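Local coordinates for metallo-beta-lactamase family protein (Staphylococcus aureus, PDB 3R2U), which is an iron-binding protein that joins a metallo-beta-lactamase fold to a rhodanese-like domain and probably acts as a persulfide dioxygenase, at residues A[137-145]-A[198-209]; A[169-177]-A[228-236]. One frame throughout, in Å; residues are numbered along the deposited sequence. Where two conformers were deposited one is given.

Contact 1: A[137-145]-A[198-209]. With FE (Fe (III) ion), chain E.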
loop_
_atom_site.group_PDB
_atom_site.type_symbol
_atom_site.label_atom_id
_atom_site.label_comp_id
_atom_site.label_asym_id
_atom_site.label_seq_id
_atom_site.Cartn_x
_atom_site.Cartn_y
_atom_site.Cartn_z
ATOM N N VAL A 137 -36.405 -2.468 -17.592
ATOM C CA VAL A 137 -35.803 -3.696 -18.084
ATOM C C VAL A 137 -36.231 -3.882 -19.529
ATOM O O VAL A 137 -37.427 -3.808 -19.853
ATOM C CB VAL A 137 -36.259 -4.929 -17.258
ATOM C CG1 VAL A 137 -35.715 -6.244 -17.864
ATOM C CG2 VAL A 137 -35.803 -4.790 -15.795
ATOM N N LEU A 138 -35.256 -4.053 -20.406
ATOM C CA LEU A 138 -35.531 -4.342 -21.798
ATOM C C LEU A 138 -34.946 -5.723 -22.100
ATOM O O LEU A 138 -33.779 -5.967 -21.812
ATOM C CB LEU A 138 -34.910 -3.281 -22.705
ATOM C CG LEU A 138 -35.367 -1.811 -22.558
ATOM C CD1 LEU A 138 -34.604 -0.905 -23.540
ATOM C CD2 LEU A 138 -36.853 -1.643 -22.773
ATOM N N HIS A 139 -35.760 -6.652 -22.607
ATOM C CA HIS A 139 -35.258 -7.978 -22.995
ATOM C C HIS A 139 -34.534 -7.755 -24.309
ATOM O O HIS A 139 -35.123 -7.299 -25.250
ATOM C CB HIS A 139 -36.395 -9.015 -23.106
ATOM C CG HIS A 139 -35.937 -10.410 -23.422
ATOM N ND1 HIS A 139 -36.668 -11.271 -24.211
ATOM C CD2 HIS A 139 -34.811 -11.086 -23.075
ATOM C CE1 HIS A 139 -36.029 -12.426 -24.325
ATOM N NE2 HIS A 139 -34.889 -12.337 -23.654
ATOM N N THR A 140 -33.236 -8.041 -24.347
ATOM C CA THR A 140 -32.417 -7.818 -25.549
ATOM C C THR A 140 -31.635 -9.082 -25.850
ATOM O O THR A 140 -30.427 -9.126 -25.677
ATOM C CB THR A 140 -31.447 -6.609 -25.338
ATOM O OG1 THR A 140 -30.614 -6.835 -24.189
ATOM C CG2 THR A 140 -32.236 -5.316 -25.128
ATOM N N PRO A 141 -32.340 -10.147 -26.264
ATOM C CA PRO A 141 -31.696 -11.431 -26.517
ATOM C C PRO A 141 -30.770 -11.379 -27.719
ATOM O O PRO A 141 -30.908 -10.496 -28.580
ATOM C CB PRO A 141 -32.875 -12.366 -26.776
ATOM C CG PRO A 141 -33.969 -11.492 -27.262
ATOM C CD PRO A 141 -33.772 -10.161 -26.610
ATOM N N GLY A 142 -29.820 -12.302 -27.772
ATOM C CA GLY A 142 -28.881 -12.374 -28.906
ATOM C C GLY A 142 -27.561 -12.971 -28.455
ATOM O O GLY A 142 -27.162 -14.044 -28.902
ATOM N N HIS A 143 -26.881 -12.254 -27.574
ATOM C CA HIS A 143 -25.657 -12.741 -26.981
ATOM C C HIS A 143 -26.036 -14.001 -26.197
ATOM O O HIS A 143 -25.359 -15.025 -26.289
ATOM C CB HIS A 143 -25.044 -11.664 -26.096
ATOM C CG HIS A 143 -23.845 -12.123 -25.343
ATOM N ND1 HIS A 143 -22.677 -12.499 -25.969
ATOM C CD2 HIS A 143 -23.622 -12.249 -24.013
ATOM C CE1 HIS A 143 -21.787 -12.851 -25.053
ATOM N NE2 HIS A 143 -22.338 -12.710 -23.862
ATOM N N THR A 144 -27.136 -13.906 -25.448
ATOM C CA THR A 144 -27.732 -15.033 -24.749
ATOM C C THR A 144 -29.238 -14.867 -24.859
ATOM O O THR A 144 -29.723 -13.736 -25.053
ATOM C CB THR A 144 -27.381 -15.114 -23.255
ATOM O OG1 THR A 144 -27.969 -14.001 -22.566
ATOM C CG2 THR A 144 -25.885 -15.158 -23.061
ATOM N N PRO A 145 -29.988 -15.980 -24.747
ATOM C CA PRO A 145 -31.440 -15.860 -24.858
ATOM C C PRO A 145 -32.091 -15.038 -23.731
ATOM O O PRO A 145 -33.182 -14.467 -23.933
ATOM C CB PRO A 145 -31.932 -17.325 -24.824
ATOM C CG PRO A 145 -30.671 -18.188 -25.009
ATOM C CD PRO A 145 -29.554 -17.364 -24.471
ATOM N N GLN A 198 -32.310 -13.306 -33.119
ATOM C CA GLN A 198 -32.743 -12.573 -31.929
ATOM C C GLN A 198 -31.958 -11.253 -31.804
ATOM O O GLN A 198 -32.534 -10.195 -31.520
ATOM C CB GLN A 198 -32.572 -13.423 -30.658
ATOM C CG GLN A 198 -33.594 -14.581 -30.519
ATOM C CD GLN A 198 -33.469 -15.329 -29.185
ATOM O OE1 GLN A 198 -32.371 -15.681 -28.742
ATOM N NE2 GLN A 198 -34.596 -15.572 -28.551
ATOM N N MET A 199 -30.651 -11.328 -32.045
ATOM C CA MET A 199 -29.783 -10.162 -31.984
ATOM C C MET A 199 -30.196 -9.105 -32.997
ATOM O O MET A 199 -30.242 -7.923 -32.672
ATOM C CB MET A 199 -28.330 -10.562 -32.230
ATOM C CG MET A 199 -27.360 -9.389 -32.178
ATOM S SD MET A 199 -27.379 -8.518 -30.603
ATOM C CE MET A 199 -26.216 -9.522 -29.676
ATOM N N PHE A 200 -30.479 -9.524 -34.223
ATOM C CA PHE A 200 -30.914 -8.599 -35.268
ATOM C C PHE A 200 -32.200 -7.885 -34.838
ATOM O O PHE A 200 -32.318 -6.686 -34.989
ATOM C CB PHE A 200 -31.113 -9.356 -36.568
ATOM C CG PHE A 200 -31.583 -8.508 -37.725
ATOM C CD1 PHE A 200 -30.705 -7.668 -38.388
ATOM C CD2 PHE A 200 -32.887 -8.612 -38.188
ATOM C CE1 PHE A 200 -31.123 -6.915 -39.482
ATOM C CE2 PHE A 200 -33.324 -7.845 -39.291
ATOM C CZ PHE A 200 -32.442 -7.010 -39.934
ATOM N N LYS A 201 -33.149 -8.631 -34.281
ATOM C CA LYS A 201 -34.393 -8.038 -33.796
ATOM C C LYS A 201 -34.146 -7.148 -32.588
ATOM O O LYS A 201 -34.810 -6.136 -32.436
ATOM C CB LYS A 201 -35.434 -9.101 -33.433
ATOM C CG LYS A 201 -35.945 -9.933 -34.601
ATOM C CD LYS A 201 -37.117 -10.838 -34.149
ATOM C CE LYS A 201 -37.690 -11.703 -35.274
ATOM N NZ LYS A 201 -38.414 -10.880 -36.301
ATOM N N SER A 202 -33.217 -7.526 -31.709
ATOM C CA SER A 202 -32.931 -6.685 -30.540
ATOM C C SER A 202 -32.327 -5.365 -30.979
ATOM O O SER A 202 -32.661 -4.312 -30.435
ATOM C CB SER A 202 -32.028 -7.396 -29.543
ATOM O OG SER A 202 -32.675 -8.536 -29.001
ATOM N N ILE A 203 -31.443 -5.411 -31.975
ATOM C CA ILE A 203 -30.837 -4.194 -32.489
ATOM C C ILE A 203 -31.926 -3.297 -33.100
ATOM O O ILE A 203 -31.957 -2.085 -32.849
ATOM C CB ILE A 203 -29.709 -4.489 -33.530
ATOM C CG1 ILE A 203 -28.484 -5.101 -32.864
ATOM C CG2 ILE A 203 -29.283 -3.210 -34.240
ATOM C CD1 ILE A 203 -27.733 -4.131 -31.881
ATOM N N GLU A 204 -32.813 -3.920 -33.872
ATOM C CA GLU A 204 -33.936 -3.247 -34.521
ATOM C C GLU A 204 -34.764 -2.468 -33.499
ATOM O O GLU A 204 -35.049 -1.296 -33.692
ATOM C CB GLU A 204 -34.819 -4.291 -35.242
ATOM C CG GLU A 204 -35.978 -3.718 -36.063
ATOM C CD GLU A 204 -36.774 -4.794 -36.812
ATOM O OE1 GLU A 204 -37.337 -4.473 -37.878
ATOM O OE2 GLU A 204 -36.830 -5.959 -36.353
ATOM N N SER A 205 -35.131 -3.131 -32.408
ATOM C CA SER A 205 -35.943 -2.515 -31.351
ATOM C C SER A 205 -35.199 -1.358 -30.637
ATOM O O SER A 205 -35.772 -0.309 -30.387
ATOM C CB SER A 205 -36.417 -3.565 -30.337
ATOM O OG SER A 205 -35.318 -4.097 -29.612
ATOM N N ILE A 206 -33.905 -1.495 -30.409
ATOM C CA ILE A 206 -33.171 -0.459 -29.677
ATOM C C ILE A 206 -33.017 0.868 -30.460
ATOM O O ILE A 206 -32.823 1.930 -29.867
ATOM C CB ILE A 206 -31.782 -0.981 -29.219
ATOM C CG1 ILE A 206 -31.540 -0.544 -27.798
ATOM C CG2 ILE A 206 -30.668 -0.601 -30.209
ATOM C CD1 ILE A 206 -32.558 -1.144 -26.831
ATOM N N LYS A 207 -33.164 0.803 -31.781
ATOM C CA LYS A 207 -33.003 1.968 -32.634
ATOM C C LYS A 207 -33.990 3.113 -32.374
ATOM O O LYS A 207 -33.678 4.275 -32.666
ATOM C CB LYS A 207 -33.092 1.569 -34.110
ATOM C CG LYS A 207 -31.904 0.764 -34.604
ATOM C CD LYS A 207 -32.052 0.409 -36.085
ATOM C CE LYS A 207 -30.910 -0.455 -36.566
ATOM N NZ LYS A 207 -31.069 -0.889 -37.981
ATOM N N ASP A 208 -35.140 2.773 -31.804
ATOM C CA ASP A 208 -36.189 3.737 -31.513
ATOM C C ASP A 208 -35.909 4.599 -30.292
ATOM O O ASP A 208 -36.616 5.560 -30.044
ATOM C CB ASP A 208 -37.516 2.996 -31.343
ATOM C CG ASP A 208 -37.909 2.245 -32.590
ATOM O OD1 ASP A 208 -37.513 2.695 -33.685
ATOM O OD2 ASP A 208 -38.608 1.215 -32.477
ATOM N N LEU A 209 -34.896 4.243 -29.520
ATOM C CA LEU A 209 -34.519 5.033 -28.346
ATOM C C LEU A 209 -33.871 6.358 -28.810
ATOM O O LEU A 209 -33.382 6.439 -29.931
ATOM C CB LEU A 209 -33.576 4.249 -27.438
ATOM C CG LEU A 209 -34.248 3.059 -26.749
ATOM C CD1 LEU A 209 -33.267 2.315 -25.872
ATOM C CD2 LEU A 209 -35.492 3.543 -25.955
HETATM FE FE FE E . -21.394 -12.410 -21.803
HETATM O O HOH W 1 -34.829 -15.500 -25.896
HETATM O O HOH W 2 -20.458 -12.175 -19.735
HETATM O O HOH W 3 -22.096 -14.615 -21.319
HETATM O O HOH W 4 -19.532 -13.153 -22.594
#

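Contact 2: A[169-177]-A[228-236]. With FE (Fe (III) ion), chain E.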
loop_
_atom_site.group_PDB
_atom_site.type_symbol
_atom_site.label_atom_id
_atom_site.label_comp_id
_atom_site.label_asym_id
_atom_site.label_seq_id
_atom_site.Cartn_x
_atom_site.Cartn_y
_atom_site.Cartn_z
ATOM N N ASP A 169 -23.547 -7.430 -22.693
ATOM C CA ASP A 169 -22.829 -7.874 -23.864
ATOM C C ASP A 169 -23.700 -7.808 -25.122
ATOM O O ASP A 169 -23.399 -8.455 -26.137
ATOM C CB ASP A 169 -22.261 -9.284 -23.644
ATOM C CG ASP A 169 -21.123 -9.307 -22.630
ATOM O OD1 ASP A 169 -20.615 -8.235 -22.248
ATOM O OD2 ASP A 169 -20.725 -10.396 -22.219
ATOM N N PHE A 170 -24.772 -7.014 -25.058
ATOM C CA PHE A 170 -25.670 -6.801 -26.191
ATOM C C PHE A 170 -25.013 -5.800 -27.154
ATOM O O PHE A 170 -24.701 -6.145 -28.293
ATOM C CB PHE A 170 -27.051 -6.355 -25.669
ATOM C CG PHE A 170 -27.938 -5.708 -26.699
ATOM C CD1 PHE A 170 -28.078 -6.248 -27.961
ATOM C CD2 PHE A 170 -28.702 -4.594 -26.362
ATOM C CE1 PHE A 170 -28.922 -5.653 -28.908
ATOM C CE2 PHE A 170 -29.545 -3.990 -27.298
ATOM C CZ PHE A 170 -29.652 -4.524 -28.577
ATOM N N ILE A 171 -24.769 -4.577 -26.677
ATOM C CA ILE A 171 -24.080 -3.548 -27.467
ATOM C C ILE A 171 -22.774 -3.119 -26.804
ATOM O O ILE A 171 -22.769 -2.727 -25.621
ATOM C CB ILE A 171 -24.919 -2.270 -27.618
ATOM C CG1 ILE A 171 -26.249 -2.573 -28.332
ATOM C CG2 ILE A 171 -24.132 -1.215 -28.428
ATOM C CD1 ILE A 171 -27.173 -1.394 -28.369
ATOM N N PHE A 172 -21.675 -3.183 -27.563
ATOM C CA PHE A 172 -20.374 -2.710 -27.078
ATOM C C PHE A 172 -20.062 -1.414 -27.773
ATOM O O PHE A 172 -20.815 -0.979 -28.659
ATOM C CB PHE A 172 -19.244 -3.683 -27.406
ATOM C CG PHE A 172 -19.398 -5.033 -26.786
ATOM C CD1 PHE A 172 -19.524 -5.164 -25.413
ATOM C CD2 PHE A 172 -19.351 -6.179 -27.568
ATOM C CE1 PHE A 172 -19.637 -6.418 -24.827
ATOM C CE2 PHE A 172 -19.458 -7.441 -26.998
ATOM C CZ PHE A 172 -19.618 -7.565 -25.632
ATOM N N VAL A 173 -18.972 -0.773 -27.365
ATOM C CA VAL A 173 -18.521 0.398 -28.074
ATOM C C VAL A 173 -17.869 -0.138 -29.327
ATOM O O VAL A 173 -16.869 -0.834 -29.254
ATOM C CB VAL A 173 -17.501 1.214 -27.292
ATOM C CG1 VAL A 173 -16.953 2.333 -28.176
ATOM C CG2 VAL A 173 -18.126 1.764 -26.022
ATOM N N GLY A 174 -18.471 0.127 -30.469
ATOM C CA GLY A 174 -17.911 -0.304 -31.744
ATOM C C GLY A 174 -18.306 -1.697 -32.235
ATOM O O GLY A 174 -17.928 -2.076 -33.328
ATOM N N ASP A 175 -19.032 -2.474 -31.433
ATOM C CA ASP A 175 -19.433 -3.804 -31.879
ATOM C C ASP A 175 -20.601 -4.286 -31.031
ATOM O O ASP A 175 -21.163 -3.517 -30.228
ATOM C CB ASP A 175 -18.228 -4.776 -31.792
ATOM C CG ASP A 175 -18.262 -5.862 -32.860
ATOM O OD1 ASP A 175 -19.354 -6.329 -33.239
ATOM O OD2 ASP A 175 -17.174 -6.249 -33.334
ATOM N N ILE A 176 -20.985 -5.548 -31.231
ATOM C CA ILE A 176 -22.077 -6.157 -30.491
ATOM C C ILE A 176 -21.667 -7.578 -30.109
ATOM O O ILE A 176 -20.728 -8.142 -30.674
ATOM C CB ILE A 176 -23.408 -6.179 -31.305
ATOM C CG1 ILE A 176 -23.261 -7.023 -32.575
ATOM C CG2 ILE A 176 -23.849 -4.760 -31.657
ATOM C CD1 ILE A 176 -24.578 -7.257 -33.355
ATOM N N GLY A 177 -22.371 -8.144 -29.140
ATOM C CA GLY A 177 -22.084 -9.479 -28.677
ATOM C C GLY A 177 -22.373 -10.518 -29.738
ATOM O O GLY A 177 -23.087 -10.244 -30.687
ATOM N N SER A 228 -12.679 -5.643 -31.388
ATOM C CA SER A 228 -13.289 -4.372 -31.770
ATOM C C SER A 228 -13.835 -3.522 -30.622
ATOM O O SER A 228 -14.285 -2.399 -30.874
ATOM C CB SER A 228 -14.444 -4.638 -32.747
ATOM O OG SER A 228 -14.028 -5.444 -33.836
ATOM N N LEU A 229 -13.808 -4.029 -29.383
ATOM C CA LEU A 229 -14.408 -3.288 -28.249
ATOM C C LEU A 229 -13.619 -2.036 -27.864
ATOM O O LEU A 229 -12.372 -2.046 -27.764
ATOM C CB LEU A 229 -14.622 -4.178 -27.018
ATOM C CG LEU A 229 -15.342 -5.508 -27.248
ATOM C CD1 LEU A 229 -15.937 -5.991 -25.921
ATOM C CD2 LEU A 229 -16.413 -5.382 -28.317
ATOM N N GLY A 230 -14.366 -0.960 -27.638
ATOM C CA GLY A 230 -13.760 0.326 -27.315
ATOM C C GLY A 230 -13.070 0.346 -25.969
ATOM O O GLY A 230 -13.462 -0.382 -25.044
ATOM N N ALA A 231 -12.000 1.142 -25.882
ATOM C CA ALA A 231 -11.306 1.373 -24.629
ATOM C C ALA A 231 -12.142 2.432 -23.889
ATOM O O ALA A 231 -12.296 2.378 -22.652
ATOM C CB ALA A 231 -9.889 1.868 -24.872
ATOM N N ILE A 232 -12.694 3.385 -24.647
ATOM C CA ILE A 232 -13.534 4.421 -24.054
ATOM C C ILE A 232 -14.613 3.663 -23.328
ATOM O O ILE A 232 -15.202 2.747 -23.891
ATOM C CB ILE A 232 -14.127 5.398 -25.099
ATOM C CG1 ILE A 232 -14.800 6.589 -24.390
ATOM C CG2 ILE A 232 -15.107 4.680 -26.044
ATOM C CD1 ILE A 232 -15.057 7.799 -25.314
ATOM N N PRO A 233 -14.875 4.030 -22.076
ATOM C CA PRO A 233 -15.812 3.215 -21.305
ATOM C C PRO A 233 -17.274 3.355 -21.712
ATOM O O PRO A 233 -18.097 2.538 -21.272
ATOM C CB PRO A 233 -15.612 3.717 -19.869
ATOM C CG PRO A 233 -15.140 5.117 -20.004
ATOM C CD PRO A 233 -14.412 5.215 -21.326
ATOM N N THR A 234 -17.604 4.357 -22.534
ATOM C CA THR A 234 -18.987 4.562 -22.899
ATOM C C THR A 234 -19.159 5.179 -24.278
ATOM O O THR A 234 -18.278 5.852 -24.798
ATOM C CB THR A 234 -19.672 5.519 -21.894
ATOM O OG1 THR A 234 -19.209 6.847 -22.109
ATOM C CG2 THR A 234 -19.378 5.129 -20.461
ATOM N N SER A 235 -20.315 4.963 -24.866
ATOM C CA SER A 235 -20.605 5.588 -26.135
ATOM C C SER A 235 -22.000 6.157 -26.080
ATOM O O SER A 235 -22.525 6.382 -24.992
ATOM C CB SER A 235 -20.453 4.586 -27.264
ATOM O OG SER A 235 -20.512 5.249 -28.498
ATOM N N THR A 236 -22.577 6.451 -27.244
ATOM C CA THR A 236 -23.941 6.945 -27.339
ATOM C C THR A 236 -24.591 6.199 -28.472
ATOM O O THR A 236 -23.916 5.737 -29.384
ATOM C CB THR A 236 -24.000 8.453 -27.678
ATOM O OG1 THR A 236 -23.591 8.649 -29.039
ATOM C CG2 THR A 236 -23.114 9.233 -26.750
HETATM FE FE FE E . -21.394 -12.410 -21.803
HETATM O O HOH W 2 -20.458 -12.175 -19.735
HETATM O O HOH W 3 -22.096 -14.615 -21.319
HETATM O O HOH W 4 -19.532 -13.153 -22.594
#

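Contact 1: A[137-145]-A[198-209]
Ser-202, Pro-141 and Gln-198 have the most surface buried in this meeting between a metal-ligand loop and the flank of a helix. The serine hydroxyl lies against Pro-141: with OG turned away from its own carbonyl carbon (chi1 -64°), it is close to the ring CD, 2.7 Å from Pro-141 O and 3.0 Å from Gln-198 O. Gln-198 crosses the proline ring at about a right angle, its CD 3.9 Å from Pro-141 CB. Its extended chain delivers NE2 to a water that also donates to Pro-145 O. The same carbonyl takes a nearly straight bond from His-139 NE2 (2.7 Å, 162°) lying in the imidazole plane, while Pro-141 CD sits over a face of that ring; the loop is thus tied to itself as well as to the helix. Gly-142, lacking a side chain, admits Met-199 CB to 3.8 Å of its CA, and the bent methionine chain brings CE to 3.5 Å from the backbone N of the iron ligand His-143. Farther along, Leu-138 CD1 meets Ile-206 CD1 at 3.9 Å. Both side chains also touch Leu-165 of strand 164-168, which seats helix 191-206 on the sheet, while Met-199 reaches Phe-255 and Leu-259 of helix 252-260.

Contact 2: A[169-177]-A[228-236]
The Phe-172 ring takes Leu-229 CD1 over one face, a CH-pi contact with the methyl 3.6 Å from the ring centroid and 7° off its normal; at the edge, in the ring plane, lies Asp-169 OD1. A second flat group is the Asp-175 carboxylate. Its OD1 accepts Ile-176 N at 2.7 Å from the anti side, forms a salt bridge with Arg-178 and accepts a hydrogen bond from Trp-245, whereas OD2 lies against Ser-228 CB at 3.2 Å. Such a buried carboxylate would tend to keep its charge. This loop follows strand 164-168 of the metallo-beta-lactamase fold and begins with the metal ligand Asp-169, whose OD1 is held by His-219 while OD2 binds iron. Val-173 is the residue most covered by 228-236. With CG1 anti to the backbone nitrogen (chi1 173°), the segment curves round its two methyls: CG1 meets Ile-232 CG2 at 3.7 Å and CG2 meets Ser-235 CB at 3.9 Å. Its carbonyl accepts a rather bent bond from Gly-230 N (3.0 Å, 136°). Segment 228-236 also meets a second subunit: Ile-232 packs on Trp-216 and Pro-233 on Phe-27 of that neighbouring chain.

In the fold
Contacts 1 and 2 illustrate how a metal site is assembled from loops at the ends of sheet strands, each loop packed against another part of the fold. Contact 1 supplies His-143, whose NE2 is 2.3 Å from the iron, and contact 2 supplies Asp-169, whose OD2 is 2.2 Å from it; His-80 and three waters complete six ligands in a two-histidine, one-carboxylate site. The centres of the contacts lie about 15 Å apart, yet they also touch away from the metal: Met-199 CE comes within 3.4 Å of Gly-177 O, and Phe-170 CE1 within 3.5 Å of Ile-203 CD1. Helix 191-206 therefore packs against both metal-ligand loops, and the segments of the two contacts alternate along the chain.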